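Local coordinates for protein acetone carboxylase alpha subunit (Xanthobacter autotrophicus Py2, PDB 5M45) that serves as the alpha subunit of a multi-subunit carboxylase and belongs to the hydantoinase B/oxoprolinase family, at residues Arg225-Arg228 and Tyr229-Asp233; Gly271-Gly274 and Leu275-Arg278; Ser695-Met698 and Lys699-Glu703. All blocks are in the same frame, centred on the assembly; numbering follows the deposited sequence.

Contact 1: Arg225-Arg228 and Tyr229-Asp233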
ATOM      1  N   ARG A 225      -6.353  -8.950   3.650  1.00 12.18           N
ATOM      2  CA  ARG A 225      -6.550 -10.338   4.058  1.00 12.13           C
ATOM      3  C   ARG A 225      -7.984 -10.837   3.838  1.00 12.09           C
ATOM      4  O   ARG A 225      -8.198 -11.939   3.258  1.00 12.11           O
ATOM      5  CB  ARG A 225      -6.112 -10.551   5.521  1.00 12.15           C
ATOM      6  CG  ARG A 225      -4.629 -10.289   5.777  1.00 12.09           C
ATOM      7  CD  ARG A 225      -4.340 -10.313   7.268  1.00 12.13           C
ATOM      8  NE  ARG A 225      -2.959 -10.043   7.650  1.00 12.13           N
ATOM      9  CZ  ARG A 225      -2.386  -8.840   7.727  1.00 12.21           C
ATOM     10  NH1 ARG A 225      -3.039  -7.753   7.410  1.00 12.03           N
ATOM     11  NH2 ARG A 225      -1.111  -8.726   8.143  1.00 12.37           N
ATOM     12  N   THR A 226      -8.962 -10.052   4.304  1.00 11.79           N
ATOM     13  CA  THR A 226     -10.378 -10.479   4.370  1.00 11.83           C
ATOM     14  C   THR A 226     -11.167 -10.116   3.091  1.00 11.88           C
ATOM     15  O   THR A 226     -12.195  -9.416   3.123  1.00 11.58           O
ATOM     16  CB  THR A 226     -11.053  -9.927   5.656  1.00 11.71           C
ATOM     17  OG1 THR A 226     -10.862  -8.500   5.746  1.00 11.57           O
ATOM     18  CG2 THR A 226     -10.448 -10.641   6.899  1.00 11.72           C
ATOM     19  N   THR A 227     -10.667 -10.603   1.954  1.00 12.31           N
ATOM     20  CA  THR A 227     -11.172 -10.212   0.626  1.00 12.74           C
ATOM     21  C   THR A 227     -12.704 -10.284   0.455  1.00 13.26           C
ATOM     22  O   THR A 227     -13.318  -9.316  -0.021  1.00 13.01           O
ATOM     23  CB  THR A 227     -10.483 -11.061  -0.451  1.00 12.76           C
ATOM     24  OG1 THR A 227      -9.054 -10.878  -0.359  1.00 12.81           O
ATOM     25  CG2 THR A 227     -10.973 -10.656  -1.849  1.00 12.76           C
ATOM     26  N   ARG A 228     -13.313 -11.423   0.791  1.00 14.25           N
ATOM     27  CA  ARG A 228     -14.750 -11.602   0.575  1.00 15.30           C
ATOM     28  C   ARG A 228     -15.550 -10.579   1.428  1.00 14.46           C
ATOM     29  O   ARG A 228     -16.531 -10.017   0.969  1.00 13.77           O
ATOM     30  CB  ARG A 228     -15.209 -13.057   0.889  1.00 17.42           C
ATOM     31  CG  ARG A 228     -16.695 -13.280   0.633  1.00 20.05           C
ATOM     32  CD  ARG A 228     -17.265 -14.701   1.047  1.00 22.51           C
ATOM     33  NE  ARG A 228     -16.890 -15.127   2.424  1.00 24.66           N
ATOM     34  CZ  ARG A 228     -15.773 -15.824   2.735  1.00 25.56           C
ATOM     35  NH1 ARG A 228     -14.867 -16.163   1.801  1.00 25.26           N
ATOM     36  NH2 ARG A 228     -15.526 -16.178   4.015  1.00 26.14           N
ATOM     37  N   TYR A 229     -15.094 -10.346   2.665  1.00 14.03           N
ATOM     38  CA  TYR A 229     -15.749  -9.410   3.591  1.00 13.70           C
ATOM     39  C   TYR A 229     -15.628  -7.980   3.073  1.00 13.27           C
ATOM     40  O   TYR A 229     -16.618  -7.246   3.047  1.00 12.98           O
ATOM     41  CB  TYR A 229     -15.164  -9.549   5.016  1.00 14.05           C
ATOM     42  CG  TYR A 229     -15.404 -10.925   5.623  1.00 14.32           C
ATOM     43  CD1 TYR A 229     -14.448 -11.934   5.467  1.00 14.70           C
ATOM     44  CD2 TYR A 229     -16.548 -11.200   6.384  1.00 14.52           C
ATOM     45  CE1 TYR A 229     -14.648 -13.214   5.988  1.00 15.12           C
ATOM     46  CE2 TYR A 229     -16.756 -12.449   6.933  1.00 14.93           C
ATOM     47  CZ  TYR A 229     -15.791 -13.446   6.760  1.00 15.33           C
ATOM     48  OH  TYR A 229     -15.997 -14.699   7.288  1.00 16.47           O
ATOM     49  N   TRP A 230     -14.423  -7.627   2.609  1.00 12.91           N
ATOM     50  CA  TRP A 230     -14.149  -6.356   1.885  1.00 12.78           C
ATOM     51  C   TRP A 230     -15.145  -6.114   0.714  1.00 12.66           C
ATOM     52  O   TRP A 230     -15.703  -5.027   0.575  1.00 12.28           O
ATOM     53  CB  TRP A 230     -12.677  -6.335   1.354  1.00 12.72           C
ATOM     54  CG  TRP A 230     -12.397  -5.260   0.375  1.00 12.70           C
ATOM     55  CD1 TRP A 230     -12.640  -5.298  -0.970  1.00 12.87           C
ATOM     56  CD2 TRP A 230     -11.875  -3.945   0.651  1.00 12.81           C
ATOM     57  NE1 TRP A 230     -12.282  -4.104  -1.551  1.00 12.92           N
ATOM     58  CE2 TRP A 230     -11.825  -3.252  -0.576  1.00 12.82           C
ATOM     59  CE3 TRP A 230     -11.454  -3.291   1.813  1.00 12.80           C
ATOM     60  CZ2 TRP A 230     -11.335  -1.936  -0.688  1.00 12.77           C
ATOM     61  CZ3 TRP A 230     -10.935  -1.980   1.705  1.00 12.75           C
ATOM     62  CH2 TRP A 230     -10.908  -1.319   0.442  1.00 12.78           C
ATOM     63  N   MET A 231     -15.317  -7.137  -0.115  1.00 12.76           N
ATOM     64  CA  MET A 231     -16.161  -7.055  -1.332  1.00 12.87           C
ATOM     65  C   MET A 231     -17.633  -6.740  -0.981  1.00 12.73           C
ATOM     66  O   MET A 231     -18.257  -5.850  -1.600  1.00 12.54           O
ATOM     67  CB  MET A 231     -16.068  -8.339  -2.174  1.00 13.26           C
ATOM     68  CG  MET A 231     -14.718  -8.505  -2.900  1.00 13.54           C
ATOM     69  SD  MET A 231     -14.475 -10.130  -3.669  1.00 13.97           S
ATOM     70  CE  MET A 231     -15.560  -9.920  -5.055  1.00 14.16           C
ATOM     71  N   LEU A 232     -18.168  -7.443   0.039  1.00 12.78           N
ATOM     72  CA  LEU A 232     -19.549  -7.220   0.422  1.00 12.93           C
ATOM     73  C   LEU A 232     -19.751  -5.878   1.187  1.00 12.89           C
ATOM     74  O   LEU A 232     -20.837  -5.275   1.104  1.00 12.78           O
ATOM     75  CB  LEU A 232     -20.146  -8.439   1.150  1.00 13.05           C
ATOM     76  CG  LEU A 232     -20.363  -9.651   0.220  1.00 13.34           C
ATOM     77  CD1 LEU A 232     -20.527 -10.957   0.978  1.00 13.48           C
ATOM     78  CD2 LEU A 232     -21.546  -9.440  -0.710  1.00 13.38           C
ATOM     79  N   ASP A 233     -18.733  -5.408   1.926  1.00 13.03           N
ATOM     80  CA  ASP A 233     -18.781  -4.061   2.525  1.00 12.83           C
ATOM     81  C   ASP A 233     -18.844  -2.965   1.436  1.00 12.63           C
ATOM     82  O   ASP A 233     -19.562  -1.961   1.580  1.00 12.50           O
ATOM     83  CB  ASP A 233     -17.607  -3.822   3.514  1.00 12.99           C
ATOM     84  CG  ASP A 233     -17.764  -4.625   4.835  1.00 13.23           C
ATOM     85  OD1 ASP A 233     -18.886  -5.120   5.157  1.00 13.47           O
ATOM     86  OD2 ASP A 233     -16.756  -4.777   5.594  1.00 13.68           O
TER

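Contact 2: Gly271-Gly274 and Leu275-Arg278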
ATOM      1  N   GLY A 271     -29.191  24.173  12.119  1.00 14.78           N
ATOM      2  CA  GLY A 271     -28.259  23.459  13.026  1.00 14.72           C
ATOM      3  C   GLY A 271     -27.394  24.328  13.917  1.00 14.83           C
ATOM      4  O   GLY A 271     -27.272  24.062  15.114  1.00 14.33           O
ATOM      5  N   ARG A 272     -26.765  25.351  13.331  1.00 14.90           N
ATOM      6  CA  ARG A 272     -25.946  26.311  14.110  1.00 15.13           C
ATOM      7  C   ARG A 272     -26.796  27.039  15.151  1.00 15.15           C
ATOM      8  O   ARG A 272     -26.407  27.124  16.323  1.00 14.94           O
ATOM      9  CB  ARG A 272     -25.235  27.334  13.214  1.00 15.54           C
ATOM     10  CG  ARG A 272     -24.186  28.195  13.938  1.00 15.88           C
ATOM     11  CD  ARG A 272     -23.734  29.400  13.138  1.00 16.33           C
ATOM     12  NE  ARG A 272     -24.850  30.312  12.955  1.00 16.68           N
ATOM     13  CZ  ARG A 272     -25.303  31.172  13.873  1.00 17.31           C
ATOM     14  NH1 ARG A 272     -24.695  31.305  15.064  1.00 17.76           N
ATOM     15  NH2 ARG A 272     -26.363  31.932  13.603  1.00 17.53           N
ATOM     16  N   LEU A 273     -27.939  27.547  14.724  1.00 15.00           N
ATOM     17  CA  LEU A 273     -28.905  28.200  15.643  1.00 15.36           C
ATOM     18  C   LEU A 273     -29.318  27.302  16.826  1.00 15.24           C
ATOM     19  O   LEU A 273     -29.434  27.767  17.950  1.00 15.15           O
ATOM     20  CB  LEU A 273     -30.174  28.700  14.885  1.00 15.58           C
ATOM     21  CG  LEU A 273     -29.911  29.860  13.908  1.00 15.84           C
ATOM     22  CD1 LEU A 273     -31.084  30.025  12.932  1.00 16.01           C
ATOM     23  CD2 LEU A 273     -29.612  31.183  14.637  1.00 16.18           C
ATOM     24  N   GLY A 274     -29.542  26.030  16.540  1.00 15.12           N
ATOM     25  CA  GLY A 274     -29.906  24.992  17.547  1.00 15.06           C
ATOM     26  C   GLY A 274     -28.820  24.814  18.615  1.00 15.17           C
ATOM     27  O   GLY A 274     -29.121  24.762  19.817  1.00 15.09           O
ATOM     28  N   LEU A 275     -27.551  24.750  18.198  1.00 15.23           N
ATOM     29  CA  LEU A 275     -26.448  24.668  19.174  1.00 15.42           C
ATOM     30  C   LEU A 275     -26.365  25.903  20.076  1.00 15.81           C
ATOM     31  O   LEU A 275     -26.249  25.783  21.283  1.00 15.62           O
ATOM     32  CB  LEU A 275     -25.099  24.464  18.478  1.00 15.32           C
ATOM     33  CG  LEU A 275     -23.876  24.575  19.393  1.00 15.48           C
ATOM     34  CD1 LEU A 275     -23.877  23.405  20.367  1.00 15.58           C
ATOM     35  CD2 LEU A 275     -22.584  24.612  18.612  1.00 15.67           C
ATOM     36  N   GLN A 276     -26.392  27.080  19.463  1.00 16.34           N
ATOM     37  CA  GLN A 276     -26.328  28.347  20.200  1.00 17.05           C
ATOM     38  C   GLN A 276     -27.451  28.445  21.275  1.00 16.66           C
ATOM     39  O   GLN A 276     -27.200  28.808  22.430  1.00 16.16           O
ATOM     40  CB  GLN A 276     -26.378  29.504  19.219  1.00 17.97           C
ATOM     41  CG  GLN A 276     -26.199  30.873  19.839  1.00 19.13           C
ATOM     42  CD  GLN A 276     -26.414  31.991  18.815  1.00 20.39           C
ATOM     43  OE1 GLN A 276     -27.277  31.932  17.899  1.00 22.37           O
ATOM     44  NE2 GLN A 276     -25.625  33.003  18.939  1.00 21.28           N
ATOM     45  N   ALA A 277     -28.660  28.070  20.884  1.00 16.26           N
ATOM     46  CA  ALA A 277     -29.801  28.109  21.794  1.00 16.60           C
ATOM     47  C   ALA A 277     -29.654  27.109  22.938  1.00 16.50           C
ATOM     48  O   ALA A 277     -29.955  27.432  24.081  1.00 16.04           O
ATOM     49  CB  ALA A 277     -31.121  27.869  21.045  1.00 16.52           C
ATOM     50  N   ARG A 278     -29.169  25.898  22.621  1.00 16.51           N
ATOM     51  CA  ARG A 278     -28.967  24.867  23.639  1.00 16.85           C
ATOM     52  C   ARG A 278     -27.866  25.242  24.648  1.00 16.59           C
ATOM     53  O   ARG A 278     -28.024  25.014  25.855  1.00 16.15           O
ATOM     54  CB  ARG A 278     -28.769  23.493  22.997  1.00 17.37           C
ATOM     55  CG  ARG A 278     -30.095  22.883  22.513  1.00 17.80           C
ATOM     56  CD  ARG A 278     -30.749  22.235  23.709  1.00 18.84           C
ATOM     57  NE  ARG A 278     -32.067  21.672  23.473  1.00 19.90           N
ATOM     58  CZ  ARG A 278     -32.699  20.875  24.367  1.00 20.24           C
ATOM     59  NH1 ARG A 278     -32.110  20.471  25.550  1.00 20.46           N
ATOM     60  NH2 ARG A 278     -33.884  20.383  24.040  1.00 20.10           N
TER
HETATM   61  O   HOH W   1     -27.189  33.736  15.765  1.00 30.91           O
HETATM   62  O   HOH W   2     -29.751  30.431  18.304  1.00 19.49           O

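Contact 3: Ser695-Met698 and Lys699-Glu703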
ATOM      1  N   SER A 695      -0.185  22.914  50.152  1.00 19.53           N
ATOM      2  CA  SER A 695       1.131  23.580  50.111  1.00 21.22           C
ATOM      3  C   SER A 695       2.288  22.735  50.529  1.00 21.61           C
ATOM      4  O   SER A 695       3.409  22.937  50.011  1.00 21.77           O
ATOM      5  CB  SER A 695       1.191  24.705  51.094  1.00 23.49           C
ATOM      6  OG  SER A 695       0.193  25.629  50.770  1.00 25.63           O
ATOM      7  N   GLU A 696       2.062  21.894  51.545  1.00 21.61           N
ATOM      8  CA  GLU A 696       3.101  21.001  52.032  1.00 22.40           C
ATOM      9  C   GLU A 696       3.421  19.926  51.001  1.00 20.84           C
ATOM     10  O   GLU A 696       4.583  19.691  50.706  1.00 20.73           O
ATOM     11  CB  GLU A 696       2.715  20.398  53.396  1.00 23.58           C
ATOM     12  CG  GLU A 696       2.799  21.421  54.515  1.00 25.62           C
ATOM     13  CD  GLU A 696       4.183  21.977  54.765  1.00 27.27           C
ATOM     14  OE1 GLU A 696       5.213  21.339  54.410  1.00 28.59           O
ATOM     15  OE2 GLU A 696       4.245  23.080  55.336  1.00 29.54           O
ATOM     16  N   TRP A 697       2.410  19.287  50.439  1.00 19.55           N
ATOM     17  CA  TRP A 697       2.638  18.292  49.367  1.00 19.31           C
ATOM     18  C   TRP A 697       3.350  18.973  48.159  1.00 18.79           C
ATOM     19  O   TRP A 697       4.288  18.388  47.594  1.00 18.22           O
ATOM     20  CB  TRP A 697       1.325  17.582  48.926  1.00 19.45           C
ATOM     21  CG  TRP A 697       1.530  16.814  47.643  1.00 19.68           C
ATOM     22  CD1 TRP A 697       2.109  15.604  47.523  1.00 20.12           C
ATOM     23  CD2 TRP A 697       1.267  17.266  46.308  1.00 19.94           C
ATOM     24  NE1 TRP A 697       2.220  15.258  46.201  1.00 20.15           N
ATOM     25  CE2 TRP A 697       1.725  16.269  45.435  1.00 20.17           C
ATOM     26  CE3 TRP A 697       0.718  18.431  45.764  1.00 20.66           C
ATOM     27  CZ2 TRP A 697       1.632  16.381  44.046  1.00 20.37           C
ATOM     28  CZ3 TRP A 697       0.595  18.532  44.369  1.00 20.24           C
ATOM     29  CH2 TRP A 697       1.045  17.513  43.539  1.00 20.01           C
ATOM     30  N   MET A 698       2.913  20.180  47.780  1.00 18.30           N
ATOM     31  CA  MET A 698       3.550  20.934  46.692  1.00 18.75           C
ATOM     32  C   MET A 698       5.051  21.181  46.897  1.00 19.27           C
ATOM     33  O   MET A 698       5.839  21.059  45.949  1.00 19.00           O
ATOM     34  CB  MET A 698       2.828  22.256  46.419  1.00 19.16           C
ATOM     35  CG  MET A 698       1.520  22.112  45.650  1.00 19.14           C
ATOM     36  SD  MET A 698       0.644  23.665  45.524  1.00 20.37           S
ATOM     37  CE  MET A 698       1.754  24.735  44.618  1.00 21.05           C
ATOM     38  N   LYS A 699       5.447  21.486  48.130  1.00 19.83           N
ATOM     39  CA  LYS A 699       6.848  21.709  48.461  1.00 21.30           C
ATOM     40  C   LYS A 699       7.720  20.486  48.101  1.00 21.18           C
ATOM     41  O   LYS A 699       8.816  20.634  47.462  1.00 22.32           O
ATOM     42  CB  LYS A 699       6.954  22.051  49.960  1.00 22.55           C
ATOM     43  CG  LYS A 699       8.292  22.491  50.435  1.00 24.68           C
ATOM     44  CD  LYS A 699       8.261  22.686  51.962  1.00 26.33           C
ATOM     45  CE  LYS A 699       9.703  22.852  52.490  1.00 27.94           C
ATOM     46  NZ  LYS A 699       9.798  23.717  53.715  1.00 29.06           N
ATOM     47  N   GLY A 700       7.248  19.288  48.462  1.00 20.39           N
ATOM     48  CA  GLY A 700       7.993  18.051  48.148  1.00 20.02           C
ATOM     49  C   GLY A 700       8.000  17.686  46.649  1.00 19.47           C
ATOM     50  O   GLY A 700       9.019  17.190  46.114  1.00 19.27           O
ATOM     51  N   GLU A 701       6.867  17.903  45.974  1.00 18.85           N
ATOM     52  CA  GLU A 701       6.801  17.645  44.527  1.00 18.46           C
ATOM     53  C   GLU A 701       7.710  18.597  43.714  1.00 18.34           C
ATOM     54  O   GLU A 701       8.408  18.158  42.787  1.00 17.48           O
ATOM     55  CB  GLU A 701       5.357  17.695  44.031  1.00 18.47           C
ATOM     56  CG  GLU A 701       5.153  17.173  42.603  1.00 18.54           C
ATOM     57  CD  GLU A 701       5.187  15.637  42.478  1.00 19.19           C
ATOM     58  OE1 GLU A 701       5.634  14.918  43.388  1.00 21.64           O
ATOM     59  OE2 GLU A 701       4.750  15.096  41.474  1.00 18.22           O
ATOM     60  N   ARG A 702       7.714  19.886  44.083  1.00 18.27           N
ATOM     61  CA  ARG A 702       8.619  20.874  43.504  1.00 18.51           C
ATOM     62  C   ARG A 702      10.126  20.465  43.594  1.00 19.15           C
ATOM     63  O   ARG A 702      10.877  20.662  42.610  1.00 18.94           O
ATOM     64  CB  ARG A 702       8.404  22.249  44.160  1.00 18.90           C
ATOM     65  CG  ARG A 702       9.302  23.377  43.624  1.00 19.44           C
ATOM     66  CD  ARG A 702       8.971  24.697  44.279  1.00 19.90           C
ATOM     67  NE  ARG A 702       9.802  25.763  43.735  1.00 20.47           N
ATOM     68  CZ  ARG A 702      11.013  26.096  44.190  1.00 21.19           C
ATOM     69  NH1 ARG A 702      11.600  25.478  45.219  1.00 21.35           N
ATOM     70  NH2 ARG A 702      11.660  27.083  43.601  1.00 21.64           N
ATOM     71  N   GLU A 703      10.539  19.902  44.738  1.00 19.48           N
ATOM     72  CA  GLU A 703      11.888  19.387  44.898  1.00 20.46           C
ATOM     73  C   GLU A 703      12.225  18.289  43.876  1.00 20.31           C
ATOM     74  O   GLU A 703      13.323  18.280  43.300  1.00 20.72           O
ATOM     75  CB  GLU A 703      12.160  18.872  46.339  1.00 21.42           C
ATOM     76  CG  GLU A 703      13.542  18.201  46.448  1.00 22.44           C
ATOM     77  CD  GLU A 703      13.891  17.639  47.835  1.00 23.70           C
ATOM     78  OE1 GLU A 703      12.984  17.525  48.744  1.00 24.06           O
ATOM     79  OE2 GLU A 703      15.113  17.309  48.010  1.00 24.23           O
TER
HETATM   80  O   HOH W   3       7.761  21.992  55.253  1.00 31.69           O

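Contact 1: Arg225-Arg228 and Tyr229-Asp233
R228 and Y229 send their side chains the same way from the first turn of helix 227-255, and the guanidinium ends beside the phenol. NH2 of R228 lies 3.7 Å from CE1 of Y229 and 3.6 Å from its OH, with the two planes 53° apart, an inclined approach rather than a stack. Two torsions bring the arginine there: CG stands opposite the backbone N (chi1 -178°), and a bend at chi3 of 49° turns the end of the chain alongside the tyrosine. NH1 is engaged elsewhere, in a salt bridge with E449. Nearer the backbone, CD1 of Y229 touches CB of T226 at 3.9 Å.

One turn apart from each other, T227 and M231 run side by side. The methyl CG2 of T227 meets SD of M231 at 4.0 Å, because OG1 takes the rotamer position beside the backbone N and is hydrogen-bonded to the carbonyl of Q221. The thioether chain passes close to the T227 carbonyl, which also accepts M231 N at 3.0 Å.

T226 occupies the N-cap position, yet its hydroxyl bonds D178 instead of capping the helix; it is also the centre of an inverse gamma turn. Its carbonyl receives W230 N at 2.9 Å, and L232 N follows onto R228 O. R393 of the second subunit bonds the carbonyl of R225, while M231 and L232 pack on another protein's chain. The threonine hydroxyls and NH1 of R228 are thus engaged by partners outside the turn, which ties this buried helix start to neighbouring loops and helix 214-222.

Contact 2: Gly271-Gly274 and Leu275-Arg278
The side-chain oxygen of Q276 is the polar hub of this turn of helix 257-282, and two waters serve it. Water 1 donates to OE1 of Q276 at 2.8 Å and accepts from NH2 of R272, lying in the guanidinium plane at its edge. Water 2 gives one hydrogen to the same OE1 at 2.9 Å and the other to the carbonyl oxygen of L273 at 2.7 Å. This carbonyl already accepts A277 N within the helix, so it has two donors, one from the backbone and one from solvent.

R272 and Q276, one turn apart, lie alongside each other with guanidinium and amide planes 72° apart. NH1 stays 3.9 Å from OE1, and the link between the two groups runs through water 1. CG of Q276 stands trans to its backbone N (chi1 -175°) and the chain continues extended, which carries the amide out to the level of the arginine end. CD2 of L273 comes within 4.1 Å of OE1 and brings an apolar branch up beside the hydrated oxygen. The amide nitrogen of Q276 is bound to the carbonyl of D327, and NH2 of R272 also forms a salt bridge with E269.

Below these side chains the backbone is regular. Successive i to i+4 bonds run from L275 N to G271 O, Q276 N to R272 O, A277 N to L273 O and R278 N to G274 O. R278 leads away from 271-274 to a salt bridge with E368, and L275 packs on I365. With its oxygen hydrated and its nitrogen held by D327, the Q276 amide has its orientation fixed; the charge of R272 is probably balanced mainly by E269, with the water serving as a secondary link.

Contact 3: Ser695-Met698 and Lys699-Glu703
E701 lays its CB over one face of the W697 indole, 3.9 Å above the ring plane and displaced toward the rim. The CH-pi contact is to the six-membered ring, whose centroid is 4.3 Å from that CB along a line 24° off the normal. The rest of the glutamate follows the benzo part: CG approaches CZ2 of W697 to 3.9 Å, and the carboxylate plane is inclined 31° to the indole. In the tryptophan, CG is opposite the backbone N (chi1 167°), which sends the ring along the helix toward the next turn. The glutamate chain bends at chi2, and its OE2 is hydrogen-bonded to the backbone of another protein's chain. That chain also packs on W697 with a basic side chain and on M698 with an apolar one. W736 of the alpha subunit itself touches W697, M698 and E701.

This is i to i+4 pairing on one side of helix 694-706, a short helix in the C-terminal part of the chain that meets a partner protein on this side. Its backbone supplies bonds from K699 N to S695 O, E701 N to W697 O and R702 N to M698 O.

Elsewhere on the helix E696 and K699 form an exposed pair of opposite charges joined through solvent. Their charged atoms, OE1 and NZ, are 5.2 Å apart, and water 3 bridges them, donating to OE1 of E696 at 2.8 Å and accepting from NZ of K699. The aliphatic CD of K699 runs past the same carboxylate oxygen. R702 turns to a later part of the alpha subunit, its NE and NH2 bonding the carbonyls of W736 and D737.

Overall arrangement
All three contacts join residues about one turn apart and include i to i+4 backbone bonds; contacts 2 and 3 lie wholly within a helix, while contact 1 spans a helix start. Contact 1 is buried, contact 2, in the next helix along the chain, is partly buried, and contact 3 is at the surface. Contacts 1 and 2 both belong to the hydantoinase B/oxoprolinase region, their centres about 41 Å apart, while contact 3 lies across the chain's centre from contact 1, about 58 Å between centres. Buried polar groups in contact 1 use protein partners, whereas waters mediate side-chain links in contacts 2 and 3. Contact 3 alone has an aromatic CH-pi interaction within its segments.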